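Putative ribose 5-phosphate isomerase (Leishmania infantum, PDB 6FXW) probably interconverts ribose 5-phosphate and ribulose 5-phosphate in the pentose phosphate pathway, as a type B isomerase of the LacAB/RpiB family. Local coordinates at residues 58-63 with 86-91; 102-107 with 134-139; 109-114 with 125-130. One frame throughout, in Å; residues are numbered along the deposited sequence.

Contact 1: residues 58-63 with 86-91; sequences EAILKG and RGIRAA. With SO4 (sulfate ion), chain C.
Ile60 and Leu61, at the C-terminal end of helix 49-61, meet Ile88 in the chain leading into strand 90-92, where a helix end of this Rossmann-like alpha/beta fold packs beside the strand that is outermost in this chain's parallel sheet. The patch is small and apolar, and no hydrogen bond crosses it. Ile88 supplies the hub: its chi2 of -66° bends CD1 towards the helix, so that this one methyl lies 3.9 Å from Ile60 CG2 and 4.1 Å from Leu61 CD2. Both helix side chains cross the Ile88 chain at a slant instead of running along it. In Ile60 the touching branch is CG2, set anti to the backbone N, while the other branch, ending in CD1, packs on Ile110 of the neighbouring strand. Leu61 reaches further out along the surface. Its CD2 rests 3.7 Å from Arg86 O, beside Gly87. Just beyond, Gly63 N bonds back to Ile60 O over 3.0 Å in a Schellman motif that closes the helix. Arg89 turns away from this patch to a sulfate, probably from the crystallisation liquor, which may mark an anion-binding pocket. The backbone oxygens of Asn106 and Asn107 take bonds from its NE and NH2 and help fix the guanidinium. The anion sits at the edge of that flat group, held by two nearly straight bonds: Arg89 NH1 to sulfate O4 and Arg89 NH2 to sulfate O1, each 2.9 Å.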
# COMPACT_ATOMS: atom_id res chain seq x y z
N GLU A 58 -12.31 -25.51 -6.75
CA GLU A 58 -13.22 -26.63 -7.00
C GLU A 58 -14.39 -26.53 -6.05
O GLU A 58 -15.55 -26.83 -6.48
CB GLU A 58 -12.50 -27.97 -6.82
CG GLU A 58 -11.91 -28.45 -8.12
CD GLU A 58 -12.92 -28.72 -9.28
OE1 GLU A 58 -12.47 -28.63 -10.46
OE2 GLU A 58 -14.13 -29.02 -9.02
N ALA A 59 -14.24 -26.10 -4.80
CA ALA A 59 -15.39 -25.88 -3.90
C ALA A 59 -16.40 -24.94 -4.48
O ALA A 59 -17.61 -25.15 -4.37
CB ALA A 59 -14.94 -25.40 -2.53
N ILE A 60 -15.93 -23.84 -5.06
CA ILE A 60 -16.83 -22.90 -5.68
C ILE A 60 -17.52 -23.50 -6.91
O ILE A 60 -18.75 -23.39 -7.06
CB ILE A 60 -16.09 -21.61 -6.05
CG1 ILE A 60 -15.63 -20.91 -4.76
CG2 ILE A 60 -16.91 -20.70 -6.89
CD1 ILE A 60 -14.58 -19.84 -4.96
N LEU A 61 -16.75 -24.14 -7.78
CA LEU A 61 -17.31 -24.68 -8.98
C LEU A 61 -18.38 -25.80 -8.75
O LEU A 61 -19.29 -25.93 -9.57
CB LEU A 61 -16.20 -25.17 -9.91
CG LEU A 61 -15.36 -23.99 -10.43
CD1 LEU A 61 -14.13 -24.56 -11.11
CD2 LEU A 61 -16.09 -23.03 -11.32
N LYS A 62 -18.20 -26.50 -7.66
CA LYS A 62 -19.16 -27.57 -7.29
C LYS A 62 -20.29 -27.03 -6.44
O LYS A 62 -21.15 -27.87 -6.06
CB LYS A 62 -18.45 -28.60 -6.46
CG LYS A 62 -17.44 -29.42 -7.15
CD LYS A 62 -17.00 -30.55 -6.15
CE LYS A 62 -16.72 -30.12 -4.68
NZ LYS A 62 -15.76 -31.10 -3.99
N GLY A 63 -20.31 -25.76 -6.12
CA GLY A 63 -21.38 -25.18 -5.30
C GLY A 63 -21.31 -25.50 -3.85
O GLY A 63 -22.36 -25.35 -3.13
N ARG A 86 -11.24 -22.50 -15.19
CA ARG A 86 -12.35 -21.99 -15.94
C ARG A 86 -13.52 -21.62 -15.06
O ARG A 86 -13.89 -22.39 -14.18
CB ARG A 86 -12.79 -23.12 -16.93
CG ARG A 86 -13.98 -22.77 -17.79
CD ARG A 86 -14.27 -23.91 -18.81
NE ARG A 86 -15.36 -23.54 -19.72
CZ ARG A 86 -16.64 -23.92 -19.61
NH1 ARG A 86 -17.53 -23.53 -20.52
NH2 ARG A 86 -17.05 -24.70 -18.60
N GLY A 87 -14.09 -20.46 -15.24
CA GLY A 87 -15.25 -20.02 -14.52
C GLY A 87 -14.91 -19.19 -13.27
O GLY A 87 -15.83 -18.81 -12.57
N ILE A 88 -13.62 -19.07 -12.94
CA ILE A 88 -13.20 -18.34 -11.74
C ILE A 88 -12.52 -17.06 -12.10
O ILE A 88 -11.66 -17.02 -13.01
CB ILE A 88 -12.20 -19.18 -10.95
CG1 ILE A 88 -12.83 -20.46 -10.38
CG2 ILE A 88 -11.46 -18.43 -9.79
CD1 ILE A 88 -13.87 -20.22 -9.34
N ARG A 89 -12.87 -16.00 -11.40
CA ARG A 89 -12.14 -14.73 -11.45
C ARG A 89 -11.61 -14.51 -10.03
O ARG A 89 -12.37 -14.40 -9.04
CB ARG A 89 -13.06 -13.60 -11.82
CG ARG A 89 -13.58 -13.68 -13.29
CD ARG A 89 -14.49 -12.51 -13.71
NE ARG A 89 -15.67 -12.39 -12.91
CZ ARG A 89 -16.78 -13.15 -13.11
NH1 ARG A 89 -16.80 -14.07 -14.12
NH2 ARG A 89 -17.80 -13.03 -12.29
N ALA A 90 -10.31 -14.35 -9.94
CA ALA A 90 -9.54 -14.24 -8.66
C ALA A 90 -8.84 -12.91 -8.64
O ALA A 90 -8.08 -12.56 -9.56
CB ALA A 90 -8.62 -15.38 -8.47
N ALA A 91 -9.06 -12.14 -7.58
CA ALA A 91 -8.53 -10.78 -7.47
C ALA A 91 -7.54 -10.61 -6.36
O ALA A 91 -7.90 -10.79 -5.15
CB ALA A 91 -9.66 -9.80 -7.22
S SO4 C . -20.13 -15.86 -13.06
O1 SO4 C . -20.26 -14.60 -12.25
O2 SO4 C . -19.90 -17.02 -12.10
O3 SO4 C . -21.43 -16.03 -13.79
O4 SO4 C . -19.09 -15.83 -14.13

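Contact 2: residues 102-107 with 134-139; sequences SRQHNN and EPLAEG
The guanidinium of Arg103 receives Glu134 OE1 at its edge, near its plane, while Pro135 CD approaches obliquely, 3.6 Å from Arg103 NH2. The carboxylate plane is turned 54° from the guanidinium, and Arg103 NH2 and Glu134 OE1, 3.2 Å apart, form a salt bridge whose hydrogen bond is weak. Arg103 NH1 turns back within its own segment to Asn107 OD1, 2.9 Å away. With CG anti to the backbone N (chi1 -167°), the Asn107 amide also lies across the Pro135 ring, its OD1 3.6 Å from Pro135 CG. The His105 imidazole has Leu136 CD1 at its edge and stacks on the ring of His141. Leu136 also slants over the Gln104 side chain, its CD2 3.7 Å from Gln104 NE2.

A backbone bond joins the end of helix 96-104 to the loop that runs from helix 120-131 into helix 139-155. Leu136 N gives a nearly straight bond (172°) of 2.9 Å to Gln104 O, in the carbonyl plane and on a lone pair. A water accepts from Gln104 NE2 and donates to Glu134 O, while Gln104 OE1 is held by Gln100 NE2. The chemistry is mixed: one short, nearly straight backbone bond, a water bridge and apolar packing join the loop to the helix end, while the ion pair, with its weak hydrogen bond, links a buried Arg103 to an exposed Glu134.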
# COMPACT_ATOMS: atom_id res chain seq x y z
N SER A 102 -12.76 -4.94 -6.97
CA SER A 102 -12.63 -6.32 -7.41
C SER A 102 -14.06 -6.93 -7.48
O SER A 102 -14.27 -7.80 -8.30
CB SER A 102 -11.82 -7.17 -6.51
OG SER A 102 -12.43 -7.42 -5.28
N ARG A 103 -14.96 -6.46 -6.62
CA ARG A 103 -16.36 -6.88 -6.62
C ARG A 103 -17.21 -5.99 -7.54
O ARG A 103 -17.90 -6.50 -8.43
CB ARG A 103 -16.88 -6.84 -5.20
CG ARG A 103 -16.20 -7.80 -4.23
CD ARG A 103 -16.43 -9.27 -4.54
NE ARG A 103 -17.84 -9.51 -4.48
CZ ARG A 103 -18.63 -10.02 -5.43
NH1 ARG A 103 -18.16 -10.54 -6.56
NH2 ARG A 103 -19.95 -10.02 -5.26
N GLN A 104 -17.13 -4.67 -7.38
CA GLN A 104 -17.98 -3.72 -8.18
C GLN A 104 -17.78 -3.85 -9.64
O GLN A 104 -18.72 -3.82 -10.46
CB GLN A 104 -17.77 -2.30 -7.70
CG GLN A 104 -18.37 -1.99 -6.37
CD GLN A 104 -18.42 -0.54 -6.04
OE1 GLN A 104 -17.52 0.21 -6.33
NE2 GLN A 104 -19.51 -0.15 -5.45
N HIS A 105 -16.50 -3.96 -10.04
CA HIS A 105 -16.15 -4.00 -11.45
C HIS A 105 -15.88 -5.37 -11.94
O HIS A 105 -16.41 -5.79 -12.98
CB HIS A 105 -14.91 -3.11 -11.71
CG HIS A 105 -15.18 -1.67 -11.52
ND1 HIS A 105 -14.16 -0.73 -11.65
CD2 HIS A 105 -16.29 -1.00 -11.16
CE1 HIS A 105 -14.68 0.46 -11.38
NE2 HIS A 105 -15.97 0.34 -11.10
N ASN A 106 -15.03 -6.13 -11.25
CA ASN A 106 -14.58 -7.41 -11.78
C ASN A 106 -15.42 -8.63 -11.31
O ASN A 106 -15.21 -9.72 -11.83
CB ASN A 106 -13.13 -7.67 -11.44
CG ASN A 106 -12.23 -6.48 -11.73
OD1 ASN A 106 -11.86 -5.79 -10.77
ND2 ASN A 106 -11.97 -6.16 -13.00
N ASN A 107 -16.40 -8.38 -10.44
CA ASN A 107 -17.29 -9.38 -9.91
C ASN A 107 -16.50 -10.64 -9.57
O ASN A 107 -16.84 -11.78 -9.93
CB ASN A 107 -18.39 -9.69 -10.93
CG ASN A 107 -19.54 -10.48 -10.32
OD1 ASN A 107 -19.58 -10.71 -9.13
ND2 ASN A 107 -20.44 -10.95 -11.20
N GLU A 134 -21.27 -5.70 -3.74
CA GLU A 134 -21.90 -6.32 -4.91
C GLU A 134 -21.44 -5.75 -6.21
O GLU A 134 -20.97 -4.58 -6.24
CB GLU A 134 -23.42 -6.19 -4.79
CG GLU A 134 -23.98 -7.20 -3.76
CD GLU A 134 -23.75 -8.67 -4.15
OE1 GLU A 134 -22.71 -9.34 -3.74
OE2 GLU A 134 -24.62 -9.18 -4.90
N PRO A 135 -21.55 -6.52 -7.30
CA PRO A 135 -21.17 -6.02 -8.61
C PRO A 135 -22.10 -4.90 -9.08
O PRO A 135 -23.30 -4.93 -8.78
CB PRO A 135 -21.23 -7.24 -9.49
CG PRO A 135 -22.09 -8.22 -8.77
CD PRO A 135 -22.06 -7.90 -7.35
N LEU A 136 -21.55 -3.88 -9.70
CA LEU A 136 -22.31 -2.62 -10.03
C LEU A 136 -23.13 -3.01 -11.22
O LEU A 136 -22.75 -3.89 -12.00
CB LEU A 136 -21.41 -1.45 -10.42
CG LEU A 136 -20.82 -0.70 -9.27
CD1 LEU A 136 -19.86 0.34 -9.79
CD2 LEU A 136 -21.81 -0.08 -8.30
N ALA A 137 -24.29 -2.35 -11.30
CA ALA A 137 -25.25 -2.61 -12.35
C ALA A 137 -24.89 -1.99 -13.69
O ALA A 137 -25.33 -2.54 -14.71
CB ALA A 137 -26.63 -2.12 -11.89
N GLU A 138 -24.11 -0.88 -13.76
CA GLU A 138 -23.63 -0.48 -15.11
C GLU A 138 -22.91 -1.60 -15.91
O GLU A 138 -21.86 -2.37 -15.48
CB GLU A 138 -22.93 0.88 -15.26
CG GLU A 138 -22.24 1.12 -16.65
CD GLU A 138 -23.04 1.68 -17.85
OE1 GLU A 138 -22.51 1.68 -18.97
OE2 GLU A 138 -24.17 2.17 -17.72
N GLY A 139 -23.50 -1.62 -17.13
CA GLY A 139 -23.40 -2.65 -18.05
C GLY A 139 -21.97 -2.72 -18.48
O GLY A 139 -21.59 -3.83 -18.88
O HOH W 1 -21.67 -2.19 -5.23

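Contact 3: residues 109-114 with 125-130; sequences HILCIG and DIIETF. With SO4 (sulfate ion), chain C.
Leu111 CB sits squarely over the Phe130 ring, 3.5 Å from its centroid and only 3° off the normal, a CH-pi contact that fits one aliphatic bump to the middle of a flat aromatic face. Phe130 CG stands anti to the backbone N (chi1 -171°), which carries the ring out between helix and strand. Its far end, CZ, reaches the backbone, 3.4 Å from Leu111 N.

Beyond the ring, the two methyls of Leu111 form a fork, and Ile126 CG2 is the knob between its tines, 3.5 Å from Leu111 CD1 and rather further from CD2. The second tine, CD2, leans towards the neighbouring helix residue as well, lying 3.9 Å from Ile127 CG1. Leu111 crosses both isoleucines at about a right angle. Ile113, two residues on, adds its CG2 to the same knob, 4.0 Å from Ile126 CG2, the two side chains sliding past each other in opposite directions.

Strand 110-114 and helix 120-131 are consecutive elements, a beta-alpha unit of the Rossmann-like fold; the axes of 110-114 and 125-130 run nearly antiparallel, 10.1 Å apart at closest approach. The strand lies inside the parallel sheet, between 67-72 and 90-92. Leu111 and Ile113 face this helix, whereas Ile110 points to the opposite side, onto Val56, Cys57 and Ile60 of helix 49-61.

At the strand's N-terminal end the backbone C of His109 still lies at the edge of the Phe130 ring, but its side chain starts out away from the helix. Its ND1 is hydrogen-bonded to Arg89 N, which helps hold the ring, and NE2 donates to the bound sulfate: His109 NE2 lies 2.8 Å from sulfate O2, in the plane of the imidazole and at its edge.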
# COMPACT_ATOMS: atom_id res chain seq x y z
N HIS A 109 -14.88 -13.90 -7.87
CA HIS A 109 -15.24 -15.00 -6.96
C HIS A 109 -14.35 -15.19 -5.81
O HIS A 109 -14.78 -15.68 -4.76
CB HIS A 109 -15.26 -16.35 -7.71
CG HIS A 109 -16.08 -16.38 -8.94
ND1 HIS A 109 -15.54 -16.02 -10.18
CD2 HIS A 109 -17.40 -16.69 -9.17
CE1 HIS A 109 -16.50 -16.12 -11.11
NE2 HIS A 109 -17.65 -16.51 -10.53
N ILE A 110 -13.06 -14.86 -6.00
CA ILE A 110 -11.99 -15.20 -5.01
C ILE A 110 -11.18 -13.96 -4.72
O ILE A 110 -10.81 -13.23 -5.66
CB ILE A 110 -11.09 -16.35 -5.50
CG1 ILE A 110 -11.93 -17.67 -5.68
CG2 ILE A 110 -9.93 -16.58 -4.51
CD1 ILE A 110 -11.14 -18.83 -6.13
N LEU A 111 -10.98 -13.73 -3.45
CA LEU A 111 -10.11 -12.69 -2.93
C LEU A 111 -8.76 -13.36 -2.70
O LEU A 111 -8.67 -14.35 -1.93
CB LEU A 111 -10.67 -12.20 -1.64
CG LEU A 111 -9.76 -11.39 -0.71
CD1 LEU A 111 -9.32 -10.06 -1.42
CD2 LEU A 111 -10.47 -11.16 0.61
N CYS A 112 -7.66 -12.77 -3.21
CA CYS A 112 -6.31 -13.25 -2.97
C CYS A 112 -5.54 -12.19 -2.17
O CYS A 112 -5.57 -11.03 -2.53
CB CYS A 112 -5.61 -13.51 -4.26
SG CYS A 112 -6.40 -14.82 -5.24
N ILE A 113 -4.98 -12.60 -1.06
CA ILE A 113 -4.25 -11.69 -0.17
C ILE A 113 -2.88 -12.28 0.22
O ILE A 113 -2.66 -13.55 0.24
CB ILE A 113 -5.03 -11.35 1.08
CG1 ILE A 113 -5.46 -12.62 1.78
CG2 ILE A 113 -6.23 -10.52 0.69
CD1 ILE A 113 -6.18 -12.30 3.15
N GLY A 114 -1.95 -11.41 0.66
CA GLY A 114 -0.65 -11.80 1.14
C GLY A 114 -0.48 -11.52 2.58
O GLY A 114 -0.71 -10.37 3.02
N ASP A 125 -10.08 -5.31 6.93
CA ASP A 125 -10.83 -4.42 6.07
C ASP A 125 -11.04 -4.97 4.70
O ASP A 125 -12.11 -4.86 4.11
CB ASP A 125 -10.11 -3.06 5.99
CG ASP A 125 -10.72 -2.08 4.93
OD1 ASP A 125 -11.92 -1.84 4.95
OD2 ASP A 125 -9.83 -1.48 4.29
N ILE A 126 -10.01 -5.61 4.14
CA ILE A 126 -10.13 -6.19 2.81
C ILE A 126 -11.25 -7.25 2.80
O ILE A 126 -12.10 -7.28 1.88
CB ILE A 126 -8.80 -6.80 2.34
CG1 ILE A 126 -7.69 -5.76 2.14
CG2 ILE A 126 -8.97 -7.64 1.09
CD1 ILE A 126 -6.29 -6.31 1.96
N ILE A 127 -11.19 -8.16 3.78
CA ILE A 127 -12.15 -9.24 3.86
C ILE A 127 -13.54 -8.71 4.01
O ILE A 127 -14.45 -9.12 3.26
CB ILE A 127 -11.73 -10.22 4.95
CG1 ILE A 127 -10.50 -11.02 4.55
CG2 ILE A 127 -12.85 -11.21 5.26
CD1 ILE A 127 -9.91 -11.97 5.63
N GLU A 128 -13.74 -7.81 4.99
CA GLU A 128 -15.08 -7.29 5.22
C GLU A 128 -15.63 -6.57 4.00
O GLU A 128 -16.76 -6.79 3.62
CB GLU A 128 -15.06 -6.35 6.38
CG GLU A 128 -14.89 -7.04 7.69
CD GLU A 128 -14.86 -6.20 8.96
OE1 GLU A 128 -14.79 -4.97 8.82
OE2 GLU A 128 -14.80 -6.83 10.07
N THR A 129 -14.81 -5.80 3.26
CA THR A 129 -15.23 -5.10 2.07
C THR A 129 -15.55 -6.08 0.96
O THR A 129 -16.55 -5.97 0.29
CB THR A 129 -14.14 -4.16 1.68
OG1 THR A 129 -13.91 -3.26 2.81
CG2 THR A 129 -14.54 -3.38 0.40
N PHE A 130 -14.67 -7.05 0.72
CA PHE A 130 -14.90 -8.03 -0.36
C PHE A 130 -16.18 -8.79 -0.21
O PHE A 130 -16.93 -9.03 -1.16
CB PHE A 130 -13.71 -8.99 -0.42
CG PHE A 130 -13.70 -9.91 -1.60
CD1 PHE A 130 -13.16 -9.54 -2.81
CD2 PHE A 130 -14.25 -11.17 -1.50
CE1 PHE A 130 -13.07 -10.37 -3.87
CE2 PHE A 130 -14.21 -12.01 -2.59
CZ PHE A 130 -13.67 -11.61 -3.80
S SO4 C . -20.13 -15.86 -13.06
O1 SO4 C . -20.26 -14.60 -12.25
O2 SO4 C . -19.90 -17.02 -12.10
O3 SO4 C . -21.43 -16.03 -13.79
O4 SO4 C . -19.09 -15.83 -14.13

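Along the chain, contact 1 closes before contact 2 opens, and contact 3 falls entirely between the two segments of contact 2. Their centres lie about 15 to 17 Å apart. Contacts 1 and 3 share the parallel sheet, where strands 90-92 and 110-114 are neighbours, but they lie on opposite faces of it: helix 49-61 packs on one side and helix 120-131 on the other. Contact 2 joins the end of helix 96-104 to the loop that follows helix 120-131, and Ser102 and Arg103 pack against Phe130 of contact 3. Arg89 and His109 bind one sulfate, with Asn107 close by, consistent with an anion-binding pocket where the contacts meet; contacts 1 and 2 touch the second subunit.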